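Local coordinates for protein esterase LipW (Mycobacterium marinum, PDB 3QH4) that probably hydrolyses ester bonds as a serine esterase of the alpha/beta hydrolase fold, with a narrow range of substrates, at residues 54-59 with 107-112; 47-52 with 100-105; 77-82 with 153-158; 191-196 with 305-310. All coordinates share one frame; numbering follows the deposited sequence.

Interaction 1 of 4, residues 54-59 with 107-112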
loop_
_atom_site.group_PDB
_atom_site.type_symbol
_atom_site.label_atom_id
_atom_site.label_comp_id
_atom_site.label_asym_id
_atom_site.label_seq_id
_atom_site.Cartn_x
_atom_site.Cartn_y
_atom_site.Cartn_z
ATOM N N ALA A 54 2.492 16.558 -14.129
ATOM C CA ALA A 54 2.088 17.762 -14.881
ATOM C C ALA A 54 0.592 18.042 -14.768
ATOM O O ALA A 54 0.159 19.215 -14.733
ATOM C CB ALA A 54 2.524 17.661 -16.354
ATOM N N ALA A 55 -0.213 16.983 -14.706
ATOM C CA ALA A 55 -1.665 17.116 -14.658
ATOM C C ALA A 55 -2.208 17.473 -13.261
ATOM O O ALA A 55 -3.193 18.225 -13.127
ATOM C CB ALA A 55 -2.329 15.832 -15.173
ATOM N N ALA A 56 -1.561 16.975 -12.211
ATOM C CA ALA A 56 -2.168 17.042 -10.883
ATOM C C ALA A 56 -2.042 18.406 -10.206
ATOM O O ALA A 56 -2.906 18.770 -9.400
ATOM C CB ALA A 56 -1.608 15.945 -9.958
ATOM N N GLY A 57 -0.971 19.138 -10.525
ATOM C CA GLY A 57 -0.708 20.408 -9.849
ATOM C C GLY A 57 -0.320 20.243 -8.388
ATOM O O GLY A 57 -0.482 21.170 -7.586
ATOM N N VAL A 58 0.185 19.068 -8.028
ATOM C CA VAL A 58 0.667 18.810 -6.667
ATOM C C VAL A 58 2.197 18.922 -6.694
ATOM O O VAL A 58 2.833 18.298 -7.547
ATOM C CB VAL A 58 0.276 17.391 -6.209
ATOM C CG1 VAL A 58 0.982 17.009 -4.876
ATOM C CG2 VAL A 58 -1.282 17.239 -6.096
ATOM N N ALA A 59 2.784 19.730 -5.808
ATOM C CA ALA A 59 4.256 19.871 -5.802
ATOM C C ALA A 59 4.889 18.542 -5.395
ATOM O O ALA A 59 4.419 17.870 -4.472
ATOM C CB ALA A 59 4.684 20.977 -4.880
ATOM N N GLN A 107 -1.531 7.128 -7.175
ATOM C CA GLN A 107 -2.214 7.029 -5.894
ATOM C C GLN A 107 -1.795 8.152 -4.943
ATOM O O GLN A 107 -2.641 8.739 -4.256
ATOM C CB GLN A 107 -1.955 5.635 -5.289
ATOM C CG GLN A 107 -2.342 5.420 -3.780
ATOM C CD GLN A 107 -3.868 5.327 -3.550
ATOM O OE1 GLN A 107 -4.415 4.227 -3.397
ATOM N NE2 GLN A 107 -4.534 6.473 -3.488
ATOM N N CYS A 108 -0.486 8.444 -4.905
ATOM C CA CYS A 108 0.047 9.465 -3.999
ATOM C C CYS A 108 -0.483 10.835 -4.399
ATOM O O CYS A 108 -0.856 11.628 -3.521
ATOM C CB CYS A 108 1.589 9.451 -3.972
ATOM S SG CYS A 108 2.236 7.991 -3.098
ATOM N N LEU A 109 -0.509 11.117 -5.703
ATOM C CA LEU A 109 -0.992 12.404 -6.186
ATOM C C LEU A 109 -2.456 12.588 -5.793
ATOM O O LEU A 109 -2.891 13.689 -5.414
ATOM C CB LEU A 109 -0.852 12.528 -7.711
ATOM C CG LEU A 109 0.606 12.623 -8.193
ATOM C CD1 LEU A 109 0.607 12.340 -9.689
ATOM C CD2 LEU A 109 1.263 13.991 -7.867
ATOM N N GLU A 110 -3.214 11.501 -5.926
ATOM C CA GLU A 110 -4.649 11.543 -5.615
ATOM C C GLU A 110 -4.875 11.779 -4.141
ATOM O O GLU A 110 -5.708 12.616 -3.770
ATOM C CB GLU A 110 -5.386 10.297 -6.125
ATOM C CG GLU A 110 -5.318 10.119 -7.668
ATOM C CD GLU A 110 -6.068 11.171 -8.466
ATOM O OE1 GLU A 110 -6.968 11.855 -7.925
ATOM O OE2 GLU A 110 -5.739 11.318 -9.659
ATOM N N LEU A 111 -4.121 11.081 -3.286
ATOM C CA LEU A 111 -4.249 11.289 -1.837
ATOM C C LEU A 111 -3.914 12.731 -1.448
ATOM O O LEU A 111 -4.680 13.377 -0.733
ATOM C CB LEU A 111 -3.341 10.336 -1.057
ATOM C CG LEU A 111 -3.693 8.850 -1.100
ATOM C CD1 LEU A 111 -2.672 8.042 -0.292
ATOM C CD2 LEU A 111 -5.109 8.600 -0.562
ATOM N N ALA A 112 -2.771 13.233 -1.920
ATOM C CA ALA A 112 -2.325 14.578 -1.534
ATOM C C ALA A 112 -3.379 15.617 -1.896
ATOM O O ALA A 112 -3.756 16.450 -1.081
ATOM C CB ALA A 112 -0.987 14.912 -2.217
#

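Interaction 2 of 4, residues 47-52 with 100-105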
loop_
_atom_site.group_PDB
_atom_site.type_symbol
_atom_site.label_atom_id
_atom_site.label_comp_id
_atom_site.label_asym_id
_atom_site.label_seq_id
_atom_site.Cartn_x
_atom_site.Cartn_y
_atom_site.Cartn_z
ATOM N N GLU A 47 8.088 6.735 -17.229
ATOM C CA GLU A 47 7.529 7.479 -18.365
ATOM C C GLU A 47 6.177 8.132 -18.013
ATOM O O GLU A 47 5.911 9.282 -18.359
ATOM C CB GLU A 47 7.421 6.546 -19.573
ATOM N N ALA A 48 5.352 7.421 -17.265
ATOM C CA ALA A 48 3.988 7.878 -16.986
ATOM C C ALA A 48 3.981 8.908 -15.858
ATOM O O ALA A 48 3.133 9.813 -15.828
ATOM C CB ALA A 48 3.120 6.692 -16.629
ATOM N N ALA A 49 4.939 8.787 -14.935
ATOM C CA ALA A 49 4.926 9.629 -13.738
ATOM C C ALA A 49 5.043 11.138 -14.058
ATOM O O ALA A 49 4.363 11.959 -13.430
ATOM C CB ALA A 49 6.012 9.174 -12.727
ATOM N N ALA A 50 5.864 11.502 -15.038
ATOM C CA ALA A 50 6.044 12.909 -15.395
ATOM C C ALA A 50 4.739 13.533 -15.908
ATOM O O ALA A 50 4.386 14.653 -15.549
ATOM C CB ALA A 50 7.166 13.073 -16.449
ATOM N N THR A 51 4.030 12.798 -16.765
ATOM C CA THR A 51 2.741 13.251 -17.301
ATOM C C THR A 51 1.739 13.442 -16.171
ATOM O O THR A 51 0.951 14.384 -16.181
ATOM C CB THR A 51 2.168 12.227 -18.295
ATOM O OG1 THR A 51 3.072 12.083 -19.403
ATOM C CG2 THR A 51 0.828 12.684 -18.819
ATOM N N GLU A 52 1.768 12.509 -15.220
ATOM C CA GLU A 52 0.861 12.530 -14.083
ATOM C C GLU A 52 1.090 13.730 -13.188
ATOM O O GLU A 52 0.141 14.379 -12.758
ATOM C CB GLU A 52 0.999 11.227 -13.286
ATOM C CG GLU A 52 0.342 10.032 -14.009
ATOM C CD GLU A 52 0.870 8.680 -13.539
ATOM O OE1 GLU A 52 1.643 8.654 -12.572
ATOM O OE2 GLU A 52 0.559 7.655 -14.192
ATOM N N ASN A 100 9.086 1.037 -6.874
ATOM C CA ASN A 100 9.932 2.165 -6.475
ATOM C C ASN A 100 8.999 3.386 -6.335
ATOM O O ASN A 100 7.780 3.211 -6.212
ATOM C CB ASN A 100 11.047 2.388 -7.526
ATOM C CG ASN A 100 10.486 2.739 -8.936
ATOM O OD1 ASN A 100 9.299 3.056 -9.095
ATOM N ND2 ASN A 100 11.347 2.671 -9.954
ATOM N N LEU A 101 9.540 4.603 -6.356
ATOM C CA LEU A 101 8.726 5.810 -6.153
ATOM C C LEU A 101 7.719 6.103 -7.277
ATOM O O LEU A 101 6.785 6.883 -7.082
ATOM C CB LEU A 101 9.637 7.025 -5.904
ATOM C CG LEU A 101 10.514 6.883 -4.646
ATOM C CD1 LEU A 101 11.505 8.076 -4.560
ATOM C CD2 LEU A 101 9.638 6.746 -3.365
ATOM N N ASP A 102 7.922 5.502 -8.441
ATOM C CA ASP A 102 7.012 5.712 -9.573
ATOM C C ASP A 102 5.786 4.786 -9.550
ATOM O O ASP A 102 4.780 5.049 -10.226
ATOM C CB ASP A 102 7.782 5.535 -10.898
ATOM C CG ASP A 102 8.835 6.618 -11.123
ATOM O OD1 ASP A 102 8.640 7.777 -10.707
ATOM O OD2 ASP A 102 9.885 6.314 -11.754
ATOM N N THR A 103 5.873 3.698 -8.776
ATOM C CA THR A 103 4.881 2.614 -8.876
ATOM C C THR A 103 3.468 3.109 -8.574
ATOM O O THR A 103 2.547 2.948 -9.403
ATOM C CB THR A 103 5.233 1.470 -7.948
ATOM O OG1 THR A 103 6.566 0.998 -8.272
ATOM C CG2 THR A 103 4.166 0.346 -8.073
ATOM N N ASP A 104 3.310 3.703 -7.392
ATOM C CA ASP A 104 2.024 4.197 -6.913
ATOM C C ASP A 104 2.017 5.725 -6.922
ATOM O O ASP A 104 1.360 6.373 -6.095
ATOM C CB ASP A 104 1.776 3.692 -5.484
ATOM C CG ASP A 104 1.344 2.230 -5.447
ATOM O OD1 ASP A 104 1.058 1.646 -6.517
ATOM O OD2 ASP A 104 1.225 1.712 -4.323
ATOM N N HIS A 105 2.765 6.307 -7.860
ATOM C CA HIS A 105 2.796 7.789 -7.985
ATOM C C HIS A 105 1.375 8.375 -8.159
ATOM O O HIS A 105 1.046 9.358 -7.506
ATOM C CB HIS A 105 3.719 8.134 -9.155
ATOM C CG HIS A 105 3.936 9.599 -9.393
ATOM N ND1 HIS A 105 4.676 10.401 -8.545
ATOM C CD2 HIS A 105 3.587 10.381 -10.441
ATOM C CE1 HIS A 105 4.727 11.628 -9.040
ATOM N NE2 HIS A 105 4.088 11.640 -10.196
#

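Interaction 3 of 4, residues 77-82 with 153-158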
loop_
_atom_site.group_PDB
_atom_site.type_symbol
_atom_site.label_atom_id
_atom_site.label_comp_id
_atom_site.label_asym_id
_atom_site.label_seq_id
_atom_site.Cartn_x
_atom_site.Cartn_y
_atom_site.Cartn_z
ATOM N N ILE A 77 8.247 13.320 -1.931
ATOM C CA ILE A 77 7.377 14.130 -1.095
ATOM C C ILE A 77 6.386 14.880 -1.978
ATOM O O ILE A 77 6.792 15.611 -2.898
ATOM C CB ILE A 77 8.183 15.102 -0.209
ATOM C CG1 ILE A 77 9.257 14.334 0.571
ATOM C CG2 ILE A 77 7.252 15.839 0.783
ATOM C CD1 ILE A 77 10.249 15.234 1.304
ATOM N N TYR A 78 5.102 14.707 -1.658
ATOM C CA TYR A 78 4.004 15.343 -2.388
ATOM C C TYR A 78 3.395 16.383 -1.478
ATOM O O TYR A 78 3.117 16.090 -0.319
ATOM C CB TYR A 78 2.938 14.290 -2.744
ATOM C CG TYR A 78 3.436 13.121 -3.558
ATOM C CD1 TYR A 78 4.157 12.081 -2.957
ATOM C CD2 TYR A 78 3.148 13.032 -4.917
ATOM C CE1 TYR A 78 4.588 11.000 -3.700
ATOM C CE2 TYR A 78 3.562 11.960 -5.676
ATOM C CZ TYR A 78 4.285 10.946 -5.055
ATOM O OH TYR A 78 4.686 9.890 -5.800
ATOM N N ARG A 79 3.229 17.625 -1.959
ATOM C CA ARG A 79 2.648 18.645 -1.094
ATOM C C ARG A 79 1.452 19.297 -1.812
ATOM O O ARG A 79 1.595 19.888 -2.900
ATOM C CB ARG A 79 3.687 19.683 -0.652
ATOM C CG ARG A 79 4.856 19.109 0.188
ATOM C CD ARG A 79 5.839 20.202 0.490
ATOM N NE ARG A 79 6.798 19.880 1.539
ATOM C CZ ARG A 79 8.022 19.411 1.312
ATOM N NH1 ARG A 79 8.431 19.168 0.066
ATOM N NH2 ARG A 79 8.840 19.164 2.338
ATOM N N ALA A 80 0.277 19.183 -1.206
ATOM C CA ALA A 80 -0.940 19.792 -1.745
ATOM C C ALA A 80 -1.724 20.559 -0.675
ATOM O O ALA A 80 -2.988 20.601 -0.691
ATOM C CB ALA A 80 -1.813 18.745 -2.391
ATOM N N ALA A 81 -0.987 21.111 0.281
ATOM C CA ALA A 81 -1.577 21.957 1.317
ATOM C C ALA A 81 -0.510 22.886 1.857
ATOM O O ALA A 81 0.678 22.549 1.811
ATOM C CB ALA A 81 -2.154 21.100 2.448
ATOM N N PRO A 82 -0.914 24.066 2.359
ATOM C CA PRO A 82 0.074 24.988 2.941
ATOM C C PRO A 82 0.690 24.446 4.230
ATOM O O PRO A 82 0.078 23.596 4.916
ATOM C CB PRO A 82 -0.748 26.257 3.247
ATOM C CG PRO A 82 -1.974 26.145 2.380
ATOM C CD PRO A 82 -2.265 24.663 2.290
ATOM N N LEU A 153 10.446 20.610 7.301
ATOM C CA LEU A 153 9.765 20.033 6.126
ATOM C C LEU A 153 8.359 20.600 5.863
ATOM O O LEU A 153 7.796 20.402 4.775
ATOM C CB LEU A 153 9.726 18.501 6.238
ATOM C CG LEU A 153 11.071 17.773 6.225
ATOM C CD1 LEU A 153 10.865 16.309 6.606
ATOM C CD2 LEU A 153 11.785 17.902 4.878
ATOM N N GLY A 154 7.797 21.325 6.829
ATOM C CA GLY A 154 6.470 21.928 6.658
ATOM C C GLY A 154 5.304 20.989 6.953
ATOM O O GLY A 154 4.235 21.113 6.348
ATOM N N PHE A 155 5.517 20.052 7.884
ATOM C CA PHE A 155 4.473 19.106 8.294
ATOM C C PHE A 155 3.929 19.386 9.689
ATOM O O PHE A 155 4.644 19.883 10.558
ATOM C CB PHE A 155 5.018 17.671 8.303
ATOM C CG PHE A 155 5.650 17.235 7.009
ATOM C CD1 PHE A 155 5.211 17.734 5.789
ATOM C CD2 PHE A 155 6.692 16.290 7.012
ATOM C CE1 PHE A 155 5.808 17.317 4.585
ATOM C CE2 PHE A 155 7.298 15.879 5.825
ATOM C CZ PHE A 155 6.856 16.380 4.612
ATOM N N ASP A 156 2.671 19.048 9.900
ATOM C CA ASP A 156 2.077 19.001 11.230
ATOM C C ASP A 156 2.172 17.568 11.785
ATOM O O ASP A 156 1.376 16.687 11.438
ATOM C CB ASP A 156 0.618 19.472 11.172
ATOM C CG ASP A 156 -0.042 19.534 12.553
ATOM O OD1 ASP A 156 0.633 19.219 13.569
ATOM O OD2 ASP A 156 -1.230 19.912 12.623
ATOM N N ALA A 157 3.141 17.338 12.667
ATOM C CA ALA A 157 3.340 16.002 13.257
ATOM C C ALA A 157 2.186 15.530 14.131
ATOM O O ALA A 157 2.064 14.322 14.390
ATOM C CB ALA A 157 4.661 15.959 14.036
ATOM N N ARG A 158 1.332 16.454 14.577
ATOM C CA ARG A 158 0.129 16.066 15.317
ATOM C C ARG A 158 -0.954 15.467 14.412
ATOM O O ARG A 158 -1.982 14.953 14.907
ATOM C CB ARG A 158 -0.453 17.246 16.098
HETATM O O HOH W 1 4.664 20.692 3.479
#

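Interaction 4 of 4, residues 191-196 with 305-310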
loop_
_atom_site.group_PDB
_atom_site.type_symbol
_atom_site.label_atom_id
_atom_site.label_comp_id
_atom_site.label_asym_id
_atom_site.label_seq_id
_atom_site.Cartn_x
_atom_site.Cartn_y
_atom_site.Cartn_z
ATOM N N LEU A 191 -4.601 4.067 6.432
ATOM C CA LEU A 191 -5.370 3.833 5.201
ATOM C C LEU A 191 -4.757 2.630 4.499
ATOM O O LEU A 191 -3.586 2.660 4.098
ATOM C CB LEU A 191 -5.308 5.092 4.315
ATOM C CG LEU A 191 -6.116 5.050 3.018
ATOM C CD1 LEU A 191 -6.632 6.457 2.706
ATOM C CD2 LEU A 191 -5.239 4.515 1.881
ATOM N N LEU A 192 -5.516 1.540 4.468
ATOM C CA LEU A 192 -5.000 0.250 3.979
ATOM C C LEU A 192 -5.788 -0.126 2.718
ATOM O O LEU A 192 -6.938 -0.610 2.791
ATOM C CB LEU A 192 -5.133 -0.840 5.052
ATOM C CG LEU A 192 -4.595 -0.513 6.445
ATOM C CD1 LEU A 192 -4.905 -1.639 7.423
ATOM C CD2 LEU A 192 -3.076 -0.264 6.416
ATOM N N HIS A 193 -5.180 0.123 1.568
ATOM C CA HIS A 193 -5.809 -0.288 0.313
ATOM C C HIS A 193 -5.377 -1.691 -0.114
ATOM O O HIS A 193 -4.181 -1.978 -0.227
ATOM C CB HIS A 193 -5.564 0.756 -0.800
ATOM C CG HIS A 193 -6.140 0.359 -2.127
ATOM N ND1 HIS A 193 -7.433 -0.104 -2.264
ATOM C CD2 HIS A 193 -5.606 0.371 -3.375
ATOM C CE1 HIS A 193 -7.665 -0.379 -3.539
ATOM N NE2 HIS A 193 -6.570 -0.112 -4.230
ATOM N N GLN A 194 -6.387 -2.523 -0.376
ATOM C CA GLN A 194 -6.241 -3.939 -0.760
ATOM C C GLN A 194 -5.026 -4.586 -0.056
ATOM O O GLN A 194 -4.160 -5.160 -0.733
ATOM C CB GLN A 194 -6.189 -4.063 -2.314
ATOM C CG GLN A 194 -5.072 -3.207 -2.947
ATOM C CD GLN A 194 -5.009 -3.225 -4.452
ATOM O OE1 GLN A 194 -5.916 -3.706 -5.130
ATOM N NE2 GLN A 194 -3.926 -2.665 -4.994
ATOM N N PRO A 195 -4.984 -4.504 1.291
ATOM C CA PRO A 195 -3.774 -4.921 2.034
ATOM C C PRO A 195 -3.485 -6.421 2.056
ATOM O O PRO A 195 -4.395 -7.259 2.100
ATOM C CB PRO A 195 -4.041 -4.434 3.459
ATOM C CG PRO A 195 -5.588 -4.485 3.601
ATOM C CD PRO A 195 -6.044 -4.015 2.207
ATOM N N VAL A 196 -2.207 -6.724 1.945
ATOM C CA VAL A 196 -1.684 -8.044 2.227
ATOM C C VAL A 196 -1.592 -8.132 3.759
ATOM O O VAL A 196 -0.923 -7.292 4.374
ATOM C CB VAL A 196 -0.301 -8.169 1.553
ATOM C CG1 VAL A 196 0.388 -9.426 2.061
ATOM C CG2 VAL A 196 -0.502 -8.212 0.008
ATOM N N ALA A 305 -11.800 9.027 -4.327
ATOM C CA ALA A 305 -12.636 10.034 -3.671
ATOM C C ALA A 305 -12.866 9.592 -2.233
ATOM O O ALA A 305 -12.835 10.429 -1.316
ATOM C CB ALA A 305 -13.944 10.206 -4.421
ATOM N N MET A 306 -13.074 8.277 -2.048
ATOM C CA MET A 306 -13.350 7.710 -0.736
ATOM C C MET A 306 -12.140 7.870 0.181
ATOM O O MET A 306 -12.266 8.231 1.362
ATOM C CB MET A 306 -13.731 6.229 -0.884
ATOM C CG MET A 306 -14.100 5.557 0.411
ATOM S SD MET A 306 -14.471 3.811 0.158
ATOM C CE MET A 306 -15.843 3.950 -0.992
ATOM N N GLN A 307 -10.968 7.598 -0.368
ATOM C CA GLN A 307 -9.718 7.744 0.366
ATOM C C GLN A 307 -9.499 9.191 0.742
ATOM O O GLN A 307 -9.095 9.476 1.862
ATOM C CB GLN A 307 -8.554 7.272 -0.502
ATOM C CG GLN A 307 -8.551 5.775 -0.791
ATOM C CD GLN A 307 -7.480 5.433 -1.831
ATOM O OE1 GLN A 307 -7.271 6.205 -2.777
ATOM N NE2 GLN A 307 -6.836 4.277 -1.687
ATOM N N GLY A 308 -9.757 10.099 -0.201
ATOM C CA GLY A 308 -9.574 11.540 0.055
ATOM C C GLY A 308 -10.451 12.029 1.188
ATOM O O GLY A 308 -9.992 12.752 2.068
ATOM N N HIS A 309 -11.695 11.579 1.197
ATOM C CA HIS A 309 -12.655 12.035 2.200
ATOM C C HIS A 309 -12.293 11.463 3.572
ATOM O O HIS A 309 -12.446 12.141 4.573
ATOM C CB HIS A 309 -14.082 11.680 1.780
ATOM C CG HIS A 309 -14.645 12.606 0.738
ATOM N ND1 HIS A 309 -14.653 13.984 0.894
ATOM C CD2 HIS A 309 -15.210 12.362 -0.468
ATOM C CE1 HIS A 309 -15.199 14.542 -0.174
ATOM N NE2 HIS A 309 -15.537 13.583 -1.019
ATOM N N ALA A 310 -11.785 10.232 3.600
ATOM C CA ALA A 310 -11.453 9.559 4.865
ATOM C C ALA A 310 -10.320 10.282 5.551
ATOM O O ALA A 310 -10.407 10.615 6.744
ATOM C CB ALA A 310 -11.083 8.084 4.628
#

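Interaction 1 of 4, residues 54-59 with 107-112
L109 pushes its CD2 methyl between A56 and V58, the two residues that flank G57 where helix 31-56 gives way to strand 59-66. In this alpha/beta hydrolase the contact joins the end of that long helix to helix 105-115, which packs on the central sheet. CD2 lies 3.9 Å from CB of V58 and 4.1 Å from CB of A56, so one leucine branch serves both. Its first torsion carries CG anti to the carbonyl carbon (chi1 -69°), and this swings the branched end toward the helix terminus although the side chain does not leave the backbone in that direction. Alanine suits position 56 because a lone methyl lets the last helical turn come close to the leucine. The positive phi of G57 (69°) ends the helix and suits a residue without CB, and the chain then presents V58 to the same neighbour. The beta-branched valine fits the extended backbone that leads into strand 59-66, and its two methyls spread over the helix. Y78 of strand 72-79 packs against V58, L109 and A112 and closes this apolar cluster, in which no hydrogen bond passes between the two segments. One turn after L109, the small A112 meets one branch of the valine, with CG1 of V58 at 3.9 Å from CB of A112.

Interaction 2 of 4, residues 47-52 with 100-105
D102 is the first residue of 100-105 to touch helix 31-56, and the loop prepares it at N100. There the asparagine OD1 accepts the backbone N of D102 at 2.9 Å, an Asx turn, with the donor above the carbonyl plane. The hydroxyl OG1 of T103 receives the backbone N of N100, also at 2.9 Å, so two short polar side chains brace the start of the loop. D102 then sets its OD1 3.6 Å from the CB of A49; the same oxygen forms a salt bridge with R76, while the backbone O of D102 accepts NE of R45. A type I turn runs from D102 to H105, the residue that makes the broadest contact. With CG anti to its backbone N (chi1 -177°), the ring reaches across to the helix, where its CD2 lies 3.5 Å from CB of A49. The single methyl of A49 lets the imidazole lie close to the helix backbone. E52 approaches the ring edge with OE1 in plane, 3.4 Å from CD2 of H105, and the carboxylate is nearly coplanar with the imidazole, 22° apart. That oxygen is paired with R45, and the ring nitrogens are held by T53 and Y78, which fix its rotation. The loop that follows strand 85-91 is thus joined to helix 31-56 just before helix 105-115 begins, beside the central sheet of an alpha/beta hydrolase fold.

Interaction 3 of 4, residues 77-82 with 153-158
Hydrogen bonding carries the polar half, where R79 reaches the carbonyl that ends helix 150-153. Its NH2 donates to O of L153 at 2.9 Å and 156°, lying in the carbonyl plane on a lone pair, while NE adds a weak bond to the same oxygen. NE also donates to a water at 3.0 Å, which passes a hydrogen to O of G154. Arginine suits the site because its chain, extended from CG to NE, spans the gap from strand 72-79. G154 closes a Schellman motif with positive phi, a conformation in which a CB would press on the preceding carbonyl.

Apolar contact forms the other half. I77 puts CG2 at the edge of the F155 ring, 3.9 Å from CZ, and the same methyl lies over one face of the R79 guanidinium. CB of L153 sits over a face of the F155 ring, toward its rim. W145 of helix 134-148 borders I77 and L153.

Both carbonyls lie at a helix C-terminus, where the dipole would gather negative potential. A cationic group there probably offsets it, while the bonds from NH2 and NE fix the plane of the guanidinium.

Interaction 4 of 4, residues 191-196 with 305-310
The H193 ring and the Q307 amide stand nearly upright to each other, their planes 82° apart. One face of the imidazole carries CG of Q194, 3.6 Å above the plane and over its centre. The amide NE2 of Q307 comes to the ring obliquely and lies closest to the root of the histidine, 3.8 Å from its CB. Neither polar group depends on the other: ND1 of H193 bonds to T253 and NE2 of H193 to D291, while OE1 of Q307 takes a hydrogen from Q107 of helix 105-115. With both nitrogens engaged the imidazole cannot easily turn, and the buried polar ends are satisfied. Carrying CG anti to the backbone N (chi1 178°), H193 directs its ring off the end of the strand toward those partners.

The contact places helix 298-315 against strand 189-193, an inner strand of the alpha/beta hydrolase sheet, between strands 160-165 and 250-255. Q194, just past the strand, packs on D258 and H288, which with S166 fit the pattern of a Ser-His-Asp triad, so this strand end probably borders the active site.

L191 supplies the apolar share, pointing at the helix and crossing the glutamine at about a right angle. CD1 of L191 lies 3.8 Å from CB of Q307, while the other branch, CD2, is 3.9 Å from NE2 of Q307. Glutamine suits this interface because its extended methylenes can lie against leucine while the amide travels on to a polar partner. L251 of the next strand touches both L191 and Q307.

In the fold
Helix 31-56 supplies a segment to both interaction 1 and interaction 2, whose centres lie about 10 Å apart and which meet where CD1 of L109 packs on O of E52. Y78, inside the first segment of interaction 3, ties these together: its OH is 2.8 Å from ND1 of H105 in interaction 2, a probable hydrogen bond, and its ring packs on C108 of interaction 1. Helix 105-115 then leads inward, since NE2 of Q107 is 2.8 Å from OE1 of Q307 in interaction 4. Interactions 3 and 4 reach the same sheet about 19 Å apart between centres. In interaction 4, Q194 touches D258 and H288, which with S166 fit a probable triad.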